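Local coordinates for protein diol-dehydratase (Roseburia inulinivorans, PDB 5I2A) that probably acts as a B12-independent, glycyl-radical lyase that dehydrates 1,2-propanediol, at residues Tyr140-Phe154 with Tyr502-Tyr516. Residues are numbered along the deposited sequence; the frame is centred on the assembly and turned at random.
Sequences YMAPETLRAMKHNFF and YNIELMVNADNAIDY
N509 OD1 is gripped by two donors from one face of its amide: the backbone N of A142, at 3.0 Å and nearly straight (170°), and T145 OG1, at 2.8 Å from well above the carbonyl plane. A142 is the N-cap of helix 143-150, so the amide fixes the start of that helix on helix 502-516. N509 ND2 gives to a water that in turn donates to Y140 O, and also to F195 O of the second subunit. The T145 rotamer that sets OG1 beside its backbone N, facing N509, carries CG2 to A510 CB at 3.6 Å. Farther along, L506 CD1 fits against A148 CB, and the N503 amide, held by ND2 bonds to Q499 O and S477 OG, stacks with OD1 over one face of the F153 ring, planes 12° apart. F154 is laid on the helix itself, with M507 CB 3.8 Å from its ring centroid, over the face, and M507 SD obliquely placed in a Met-aromatic contact. With a serine in place of F154, M507 CB is likely to lose its CH-pi contact and A510 CB its packing, opening a gap beside helix 502-516. At the other end the edge of Y516 meets the face of Y140. The segment axes approach to 9.0 Å at -107°; helix 143-150, closed by a Schellman motif (N152 as C-prime) far from N509, thus packs with strand 154-155 across long helix 489-521 of the pyruvate formate lyase-like region.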
ATOM      1  N   TYR A 140      13.677   2.572   2.176  1.00 13.74           N
ATOM      2  CA  TYR A 140      12.933   3.461   3.066  1.00 16.16           C
ATOM      3  C   TYR A 140      13.774   4.023   4.228  1.00 18.84           C
ATOM      4  O   TYR A 140      13.267   4.790   5.034  1.00 16.51           O
ATOM      5  CB  TYR A 140      11.709   2.739   3.634  1.00 10.92           C
ATOM      6  CG  TYR A 140      10.441   2.851   2.816  1.00 14.75           C
ATOM      7  CD1 TYR A 140      10.049   4.063   2.234  1.00 12.93           C
ATOM      8  CD2 TYR A 140       9.610   1.749   2.659  1.00 14.28           C
ATOM      9  CE1 TYR A 140       8.859   4.153   1.515  1.00 14.43           C
ATOM     10  CE2 TYR A 140       8.440   1.829   1.938  1.00 13.84           C
ATOM     11  CZ  TYR A 140       8.060   3.020   1.373  1.00 15.10           C
ATOM     12  OH  TYR A 140       6.867   3.053   0.679  1.00 17.43           O
ATOM     13  N   MET A 141      15.043   3.633   4.319  1.00 14.84           N
ATOM     14  CA  MET A 141      15.902   4.099   5.406  1.00 15.69           C
ATOM     15  C   MET A 141      16.663   5.376   5.042  1.00 15.96           C
ATOM     16  O   MET A 141      17.196   5.476   3.953  1.00 13.78           O
ATOM     17  CB  MET A 141      16.904   3.013   5.798  1.00 15.63           C
ATOM     18  CG  MET A 141      16.261   1.751   6.311  1.00 13.54           C
ATOM     19  SD  MET A 141      17.458   0.494   6.762  1.00 18.39           S
ATOM     20  CE  MET A 141      16.358  -0.870   7.147  1.00 15.94           C
ATOM     21  N   ALA A 142      16.730   6.332   5.964  1.00 12.66           N
ATOM     22  CA  ALA A 142      17.509   7.545   5.737  1.00 15.79           C
ATOM     23  C   ALA A 142      19.003   7.248   5.567  1.00 17.57           C
ATOM     24  O   ALA A 142      19.501   6.252   6.092  1.00 15.86           O
ATOM     25  CB  ALA A 142      17.297   8.523   6.869  1.00 16.09           C
ATOM     26  N   PRO A 143      19.716   8.098   4.799  1.00 19.29           N
ATOM     27  CA  PRO A 143      21.166   7.912   4.658  1.00 18.14           C
ATOM     28  C   PRO A 143      21.881   7.931   6.010  1.00 16.04           C
ATOM     29  O   PRO A 143      22.816   7.170   6.202  1.00 16.30           O
ATOM     30  CB  PRO A 143      21.597   9.105   3.799  1.00 20.88           C
ATOM     31  CG  PRO A 143      20.366   9.507   3.051  1.00 20.78           C
ATOM     32  CD  PRO A 143      19.222   9.231   3.997  1.00 15.89           C
ATOM     33  N   GLU A 144      21.437   8.785   6.926  1.00 15.68           N
ATOM     34  CA  GLU A 144      22.050   8.870   8.245  1.00 18.54           C
ATOM     35  C   GLU A 144      21.852   7.557   9.017  1.00 17.18           C
ATOM     36  O   GLU A 144      22.719   7.136   9.769  1.00 17.58           O
ATOM     37  CB  GLU A 144      21.482  10.057   9.039  1.00 12.14           C
ATOM     38  CG  GLU A 144      21.912  11.440   8.508  1.00 15.84           C
ATOM     39  CD  GLU A 144      21.091  11.929   7.313  1.00 18.98           C
ATOM     40  OE1 GLU A 144      20.302  11.157   6.735  1.00 19.66           O
ATOM     41  OE2 GLU A 144      21.227  13.110   6.956  1.00 28.00           O
ATOM     42  N   THR A 145      20.706   6.923   8.807  1.00 16.79           N
ATOM     43  CA  THR A 145      20.411   5.622   9.383  1.00 15.81           C
ATOM     44  C   THR A 145      21.355   4.540   8.861  1.00 17.24           C
ATOM     45  O   THR A 145      21.870   3.723   9.635  1.00 15.45           O
ATOM     46  CB  THR A 145      18.956   5.219   9.094  1.00 15.02           C
ATOM     47  OG1 THR A 145      18.080   6.226   9.613  1.00 14.70           O
ATOM     48  CG2 THR A 145      18.627   3.877   9.721  1.00 10.70           C
ATOM     49  N   LEU A 146      21.579   4.529   7.548  1.00 14.53           N
ATOM     50  CA  LEU A 146      22.502   3.569   6.963  1.00 15.09           C
ATOM     51  C   LEU A 146      23.909   3.779   7.536  1.00 15.10           C
ATOM     52  O   LEU A 146      24.630   2.817   7.781  1.00 16.47           O
ATOM     53  CB  LEU A 146      22.510   3.677   5.432  1.00 16.86           C
ATOM     54  CG  LEU A 146      21.174   3.360   4.736  1.00 18.47           C
ATOM     55  CD1 LEU A 146      21.244   3.628   3.224  1.00 18.82           C
ATOM     56  CD2 LEU A 146      20.769   1.925   5.004  1.00 20.63           C
ATOM     57  N   ARG A 147      24.279   5.038   7.755  1.00 15.23           N
ATOM     58  CA  ARG A 147      25.592   5.365   8.299  1.00 18.55           C
ATOM     59  C   ARG A 147      25.726   4.831   9.725  1.00 16.64           C
ATOM     60  O   ARG A 147      26.742   4.241  10.081  1.00 17.15           O
ATOM     61  CB  ARG A 147      25.845   6.880   8.277  1.00 14.37           C
ATOM     62  CG  ARG A 147      27.220   7.275   8.803  1.00 20.64           C
ATOM     63  CD  ARG A 147      27.456   8.782   8.722  1.00 18.92           C
ATOM     64  NE  ARG A 147      26.527   9.492   9.588  1.00 19.01           N
ATOM     65  CZ  ARG A 147      26.324  10.806   9.578  1.00 22.04           C
ATOM     66  NH1 ARG A 147      26.991  11.585   8.738  1.00 23.41           N
ATOM     67  NH2 ARG A 147      25.439  11.342  10.407  1.00 20.83           N
ATOM     68  N   ALA A 148      24.689   5.028  10.530  1.00 15.34           N
ATOM     69  CA  ALA A 148      24.708   4.553  11.910  1.00 14.04           C
ATOM     70  C   ALA A 148      24.900   3.031  11.966  1.00 13.26           C
ATOM     71  O   ALA A 148      25.625   2.510  12.815  1.00 16.00           O
ATOM     72  CB  ALA A 148      23.426   4.965  12.627  1.00 15.67           C
ATOM     73  N   MET A 149      24.275   2.323  11.036  1.00 13.86           N
ATOM     74  CA  MET A 149      24.362   0.869  11.025  1.00 16.68           C
ATOM     75  C   MET A 149      25.738   0.427  10.558  1.00 17.00           C
ATOM     76  O   MET A 149      26.291  -0.536  11.073  1.00 17.21           O
ATOM     77  CB  MET A 149      23.268   0.274  10.143  1.00 12.38           C
ATOM     78  CG  MET A 149      21.864   0.460  10.739  1.00 15.50           C
ATOM     79  SD  MET A 149      20.569  -0.132   9.635  1.00 23.66           S
ATOM     80  CE  MET A 149      20.592   1.065   8.368  1.00 24.70           C
ATOM     81  N   LYS A 150      26.292   1.161   9.596  1.00 17.34           N
ATOM     82  CA  LYS A 150      27.618   0.862   9.062  1.00 20.02           C
ATOM     83  C   LYS A 150      28.670   0.991  10.169  1.00 19.35           C
ATOM     84  O   LYS A 150      29.636   0.242  10.216  1.00 21.40           O
ATOM     85  CB  LYS A 150      27.930   1.792   7.883  1.00 23.10           C
ATOM     86  CG  LYS A 150      29.301   1.612   7.245  1.00 37.65           C
ATOM     87  CD  LYS A 150      29.449   2.519   6.016  1.00 40.39           C
ATOM     88  CE  LYS A 150      30.755   3.308   6.027  1.00 49.71           C
ATOM     89  NZ  LYS A 150      31.961   2.431   6.134  1.00 56.76           N
ATOM     90  N   HIS A 151      28.437   1.912  11.091  1.00 17.87           N
ATOM     91  CA  HIS A 151      29.336   2.096  12.218  1.00 17.95           C
ATOM     92  C   HIS A 151      28.843   1.390  13.485  1.00 20.52           C
ATOM     93  O   HIS A 151      29.289   1.691  14.599  1.00 17.72           O
ATOM     94  CB  HIS A 151      29.544   3.589  12.459  1.00 17.30           C
ATOM     95  CG  HIS A 151      30.336   4.251  11.375  1.00 22.22           C
ATOM     96  ND1 HIS A 151      31.715   4.294  11.385  1.00 22.48           N
ATOM     97  CD2 HIS A 151      29.948   4.860  10.228  1.00 19.95           C
ATOM     98  CE1 HIS A 151      32.140   4.921  10.301  1.00 26.29           C
ATOM     99  NE2 HIS A 151      31.088   5.281   9.586  1.00 26.48           N
ATOM    100  N   ASN A 152      27.919   0.451  13.293  1.00 18.70           N
ATOM    101  CA  ASN A 152      27.514  -0.480  14.345  1.00 17.70           C
ATOM    102  C   ASN A 152      26.965   0.158  15.627  1.00 16.67           C
ATOM    103  O   ASN A 152      27.221  -0.336  16.724  1.00 19.15           O
ATOM    104  CB  ASN A 152      28.694  -1.386  14.701  1.00 18.64           C
ATOM    105  CG  ASN A 152      29.218  -2.139  13.501  1.00 20.69           C
ATOM    106  OD1 ASN A 152      28.447  -2.672  12.715  1.00 21.60           O
ATOM    107  ND2 ASN A 152      30.530  -2.164  13.340  1.00 18.69           N
ATOM    108  N   PHE A 153      26.209   1.243  15.494  1.00 15.92           N
ATOM    109  CA  PHE A 153      25.496   1.777  16.652  1.00 15.67           C
ATOM    110  C   PHE A 153      24.377   0.829  17.057  1.00 16.91           C
ATOM    111  O   PHE A 153      24.104   0.665  18.240  1.00 12.72           O
ATOM    112  CB  PHE A 153      24.945   3.178  16.368  1.00 13.56           C
ATOM    113  CG  PHE A 153      26.005   4.228  16.379  1.00 15.02           C
ATOM    114  CD1 PHE A 153      26.371   4.838  17.558  1.00 15.33           C
ATOM    115  CD2 PHE A 153      26.675   4.564  15.220  1.00 17.71           C
ATOM    116  CE1 PHE A 153      27.371   5.778  17.575  1.00 16.94           C
ATOM    117  CE2 PHE A 153      27.674   5.517  15.226  1.00 17.22           C
ATOM    118  CZ  PHE A 153      28.027   6.120  16.395  1.00 16.31           C
ATOM    119  N   PHE A 154      23.742   0.213  16.057  1.00 13.19           N
ATOM    120  CA  PHE A 154      22.649  -0.720  16.273  1.00 13.84           C
ATOM    121  C   PHE A 154      22.505  -1.636  15.056  1.00 13.55           C
ATOM    122  O   PHE A 154      22.993  -1.318  13.981  1.00 15.06           O
ATOM    123  CB  PHE A 154      21.321   0.028  16.539  1.00 12.50           C
ATOM    124  CG  PHE A 154      20.909   0.958  15.420  1.00 13.43           C
ATOM    125  CD1 PHE A 154      20.203   0.481  14.324  1.00 13.27           C
ATOM    126  CD2 PHE A 154      21.238   2.303  15.462  1.00 12.80           C
ATOM    127  CE1 PHE A 154      19.827   1.325  13.289  1.00 14.62           C
ATOM    128  CE2 PHE A 154      20.866   3.160  14.424  1.00 15.26           C
ATOM    129  CZ  PHE A 154      20.171   2.673  13.336  1.00 12.95           C
ATOM    130  N   TYR A 502      20.402  10.974  19.483  1.00 16.21           N
ATOM    131  CA  TYR A 502      20.573  11.008  18.033  1.00 17.29           C
ATOM    132  C   TYR A 502      20.497   9.613  17.413  1.00 19.00           C
ATOM    133  O   TYR A 502      19.770   9.387  16.442  1.00 13.62           O
ATOM    134  CB  TYR A 502      21.906  11.654  17.667  1.00 16.10           C
ATOM    135  CG  TYR A 502      22.149  11.746  16.172  1.00 15.74           C
ATOM    136  CD1 TYR A 502      21.480  12.685  15.401  1.00 13.69           C
ATOM    137  CD2 TYR A 502      23.042  10.892  15.539  1.00 14.98           C
ATOM    138  CE1 TYR A 502      21.705  12.777  14.043  1.00 18.53           C
ATOM    139  CE2 TYR A 502      23.272  10.976  14.175  1.00 15.82           C
ATOM    140  CZ  TYR A 502      22.599  11.919  13.435  1.00 17.75           C
ATOM    141  OH  TYR A 502      22.826  12.017  12.082  1.00 22.72           O
ATOM    142  N   ASN A 503      21.242   8.675  17.988  1.00 12.94           N
ATOM    143  CA  ASN A 503      21.312   7.342  17.418  1.00 16.28           C
ATOM    144  C   ASN A 503      20.084   6.485  17.715  1.00 16.05           C
ATOM    145  O   ASN A 503      19.726   5.625  16.923  1.00 13.48           O
ATOM    146  CB  ASN A 503      22.591   6.662  17.885  1.00 12.68           C
ATOM    147  CG  ASN A 503      23.781   7.157  17.107  1.00 14.17           C
ATOM    148  OD1 ASN A 503      23.943   6.813  15.938  1.00 15.21           O
ATOM    149  ND2 ASN A 503      24.588   8.018  17.725  1.00 15.44           N
ATOM    150  N   ILE A 504      19.421   6.748  18.831  1.00 13.32           N
ATOM    151  CA  ILE A 504      18.152   6.084  19.102  1.00 13.57           C
ATOM    152  C   ILE A 504      17.120   6.437  18.034  1.00 13.78           C
ATOM    153  O   ILE A 504      16.393   5.576  17.546  1.00 13.85           O
ATOM    154  CB  ILE A 504      17.608   6.459  20.490  1.00 14.71           C
ATOM    155  CG1 ILE A 504      18.417   5.750  21.572  1.00 15.54           C
ATOM    156  CG2 ILE A 504      16.129   6.085  20.616  1.00 11.80           C
ATOM    157  CD1 ILE A 504      18.181   6.333  22.963  1.00 14.24           C
ATOM    158  N   GLU A 505      17.067   7.707  17.651  1.00 13.83           N
ATOM    159  CA  GLU A 505      16.076   8.132  16.674  1.00 14.58           C
ATOM    160  C   GLU A 505      16.340   7.508  15.294  1.00 16.44           C
ATOM    161  O   GLU A 505      15.402   7.182  14.556  1.00 13.48           O
ATOM    162  CB  GLU A 505      16.033   9.662  16.569  1.00 15.35           C
ATOM    163  CG  GLU A 505      14.967  10.137  15.585  1.00 19.88           C
ATOM    164  CD  GLU A 505      14.608  11.618  15.729  1.00 25.31           C
ATOM    165  OE1 GLU A 505      15.330  12.348  16.441  1.00 31.26           O
ATOM    166  OE2 GLU A 505      13.590  12.036  15.135  1.00 21.69           O
ATOM    167  N   LEU A 506      17.611   7.338  14.949  1.00 13.18           N
ATOM    168  CA  LEU A 506      17.967   6.625  13.725  1.00 13.36           C
ATOM    169  C   LEU A 506      17.534   5.151  13.763  1.00 14.17           C
ATOM    170  O   LEU A 506      17.147   4.584  12.740  1.00 14.36           O
ATOM    171  CB  LEU A 506      19.474   6.727  13.477  1.00 13.94           C
ATOM    172  CG  LEU A 506      19.981   8.146  13.201  1.00 15.62           C
ATOM    173  CD1 LEU A 506      21.464   8.145  12.867  1.00 15.01           C
ATOM    174  CD2 LEU A 506      19.176   8.772  12.066  1.00 12.21           C
ATOM    175  N   MET A 507      17.627   4.529  14.935  1.00 11.52           N
ATOM    176  CA  MET A 507      17.168   3.160  15.100  1.00 11.57           C
ATOM    177  C   MET A 507      15.652   3.096  14.870  1.00 10.41           C
ATOM    178  O   MET A 507      15.162   2.170  14.244  1.00 12.89           O
ATOM    179  CB  MET A 507      17.516   2.616  16.492  1.00 11.67           C
ATOM    180  CG  MET A 507      17.032   1.187  16.723  1.00 10.42           C
ATOM    181  SD  MET A 507      17.532   0.492  18.299  1.00 13.66           S
ATOM    182  CE  MET A 507      16.841   1.618  19.503  1.00  8.22           C
ATOM    183  N   VAL A 508      14.934   4.099  15.369  1.00 14.10           N
ATOM    184  CA  VAL A 508      13.489   4.198  15.150  1.00 13.11           C
ATOM    185  C   VAL A 508      13.225   4.308  13.634  1.00 12.18           C
ATOM    186  O   VAL A 508      12.347   3.641  13.096  1.00 12.17           O
ATOM    187  CB  VAL A 508      12.871   5.393  15.921  1.00 11.66           C
ATOM    188  CG1 VAL A 508      11.391   5.605  15.541  1.00  9.66           C
ATOM    189  CG2 VAL A 508      13.017   5.196  17.449  1.00 10.78           C
ATOM    190  N   ASN A 509      14.029   5.105  12.946  1.00 11.64           N
ATOM    191  CA  ASN A 509      13.911   5.205  11.492  1.00 12.29           C
ATOM    192  C   ASN A 509      14.084   3.838  10.807  1.00 13.06           C
ATOM    193  O   ASN A 509      13.299   3.475   9.940  1.00 13.79           O
ATOM    194  CB  ASN A 509      14.931   6.216  10.940  1.00 13.36           C
ATOM    195  CG  ASN A 509      14.800   6.428   9.436  1.00 13.55           C
ATOM    196  OD1 ASN A 509      15.516   5.811   8.660  1.00 14.26           O
ATOM    197  ND2 ASN A 509      13.881   7.308   9.026  1.00 10.01           N
ATOM    198  N   ALA A 510      15.084   3.070  11.233  1.00 11.29           N
ATOM    199  CA  ALA A 510      15.362   1.767  10.626  1.00 10.54           C
ATOM    200  C   ALA A 510      14.198   0.781  10.837  1.00 11.24           C
ATOM    201  O   ALA A 510      13.737   0.132   9.898  1.00 10.56           O
ATOM    202  CB  ALA A 510      16.670   1.184  11.182  1.00  9.36           C
ATOM    203  N   ASP A 511      13.724   0.678  12.069  1.00 10.83           N
ATOM    204  CA  ASP A 511      12.628  -0.240  12.366  1.00 12.49           C
ATOM    205  C   ASP A 511      11.332   0.183  11.668  1.00 10.57           C
ATOM    206  O   ASP A 511      10.616  -0.655  11.136  1.00 13.03           O
ATOM    207  CB  ASP A 511      12.399  -0.344  13.880  1.00  8.57           C
ATOM    208  CG  ASP A 511      13.329  -1.328  14.538  1.00 11.88           C
ATOM    209  OD1 ASP A 511      13.686  -2.343  13.894  1.00 13.51           O
ATOM    210  OD2 ASP A 511      13.686  -1.099  15.703  1.00 11.95           O
ATOM    211  N   ASN A 512      11.040   1.481  11.673  1.00 11.52           N
ATOM    212  CA  ASN A 512       9.838   1.975  11.005  1.00 11.40           C
ATOM    213  C   ASN A 512       9.910   1.701   9.496  1.00 11.91           C
ATOM    214  O   ASN A 512       8.914   1.354   8.878  1.00 12.08           O
ATOM    215  CB  ASN A 512       9.626   3.476  11.280  1.00 10.04           C
ATOM    216  CG  ASN A 512       9.114   3.745  12.703  1.00 14.25           C
ATOM    217  OD1 ASN A 512       8.788   2.815  13.441  1.00 11.77           O
ATOM    218  ND2 ASN A 512       9.014   5.016  13.071  1.00  9.17           N
ATOM    219  N   ALA A 513      11.094   1.841   8.915  1.00 11.63           N
ATOM    220  CA  ALA A 513      11.286   1.501   7.502  1.00 11.13           C
ATOM    221  C   ALA A 513      10.989   0.020   7.230  1.00 12.72           C
ATOM    222  O   ALA A 513      10.304  -0.320   6.272  1.00 10.51           O
ATOM    223  CB  ALA A 513      12.713   1.848   7.056  1.00  9.92           C
ATOM    224  N   ILE A 514      11.504  -0.857   8.085  1.00 12.57           N
ATOM    225  CA  ILE A 514      11.256  -2.288   7.942  1.00 12.09           C
ATOM    226  C   ILE A 514       9.764  -2.602   8.176  1.00 11.33           C
ATOM    227  O   ILE A 514       9.200  -3.465   7.524  1.00 10.96           O
ATOM    228  CB  ILE A 514      12.165  -3.083   8.902  1.00 11.40           C
ATOM    229  CG1 ILE A 514      13.629  -2.862   8.504  1.00  9.67           C
ATOM    230  CG2 ILE A 514      11.822  -4.588   8.903  1.00 11.62           C
ATOM    231  CD1 ILE A 514      14.653  -3.281   9.573  1.00  8.59           C
ATOM    232  N   ASP A 515       9.142  -1.857   9.082  1.00 11.57           N
ATOM    233  CA  ASP A 515       7.711  -1.961   9.382  1.00 11.31           C
ATOM    234  C   ASP A 515       6.874  -1.712   8.125  1.00 13.50           C
ATOM    235  O   ASP A 515       5.994  -2.506   7.794  1.00 14.86           O
ATOM    236  CB  ASP A 515       7.347  -0.960  10.497  1.00 12.64           C
ATOM    237  CG  ASP A 515       6.225  -1.458  11.426  1.00 14.65           C
ATOM    238  OD1 ASP A 515       5.346  -2.238  11.000  1.00 13.65           O
ATOM    239  OD2 ASP A 515       6.221  -1.029  12.599  1.00 17.06           O
ATOM    240  N   TYR A 516       7.173  -0.623   7.415  1.00 14.16           N
ATOM    241  CA  TYR A 516       6.497  -0.332   6.152  1.00 12.57           C
ATOM    242  C   TYR A 516       6.690  -1.468   5.179  1.00 12.96           C
ATOM    243  O   TYR A 516       5.748  -1.854   4.512  1.00 13.83           O
ATOM    244  CB  TYR A 516       6.992   0.988   5.523  1.00 12.29           C
ATOM    245  CG  TYR A 516       6.330   2.179   6.158  1.00 13.60           C
ATOM    246  CD1 TYR A 516       4.947   2.366   6.049  1.00 14.33           C
ATOM    247  CD2 TYR A 516       7.062   3.085   6.910  1.00 12.51           C
ATOM    248  CE1 TYR A 516       4.314   3.439   6.661  1.00 14.25           C
ATOM    249  CE2 TYR A 516       6.443   4.161   7.527  1.00 11.79           C
ATOM    250  CZ  TYR A 516       5.073   4.335   7.396  1.00 17.42           C
ATOM    251  OH  TYR A 516       4.469   5.405   8.004  1.00 15.23           O
TER
HETATM  252  O   HOH W   1      13.655   7.109   6.128  1.00 17.71           O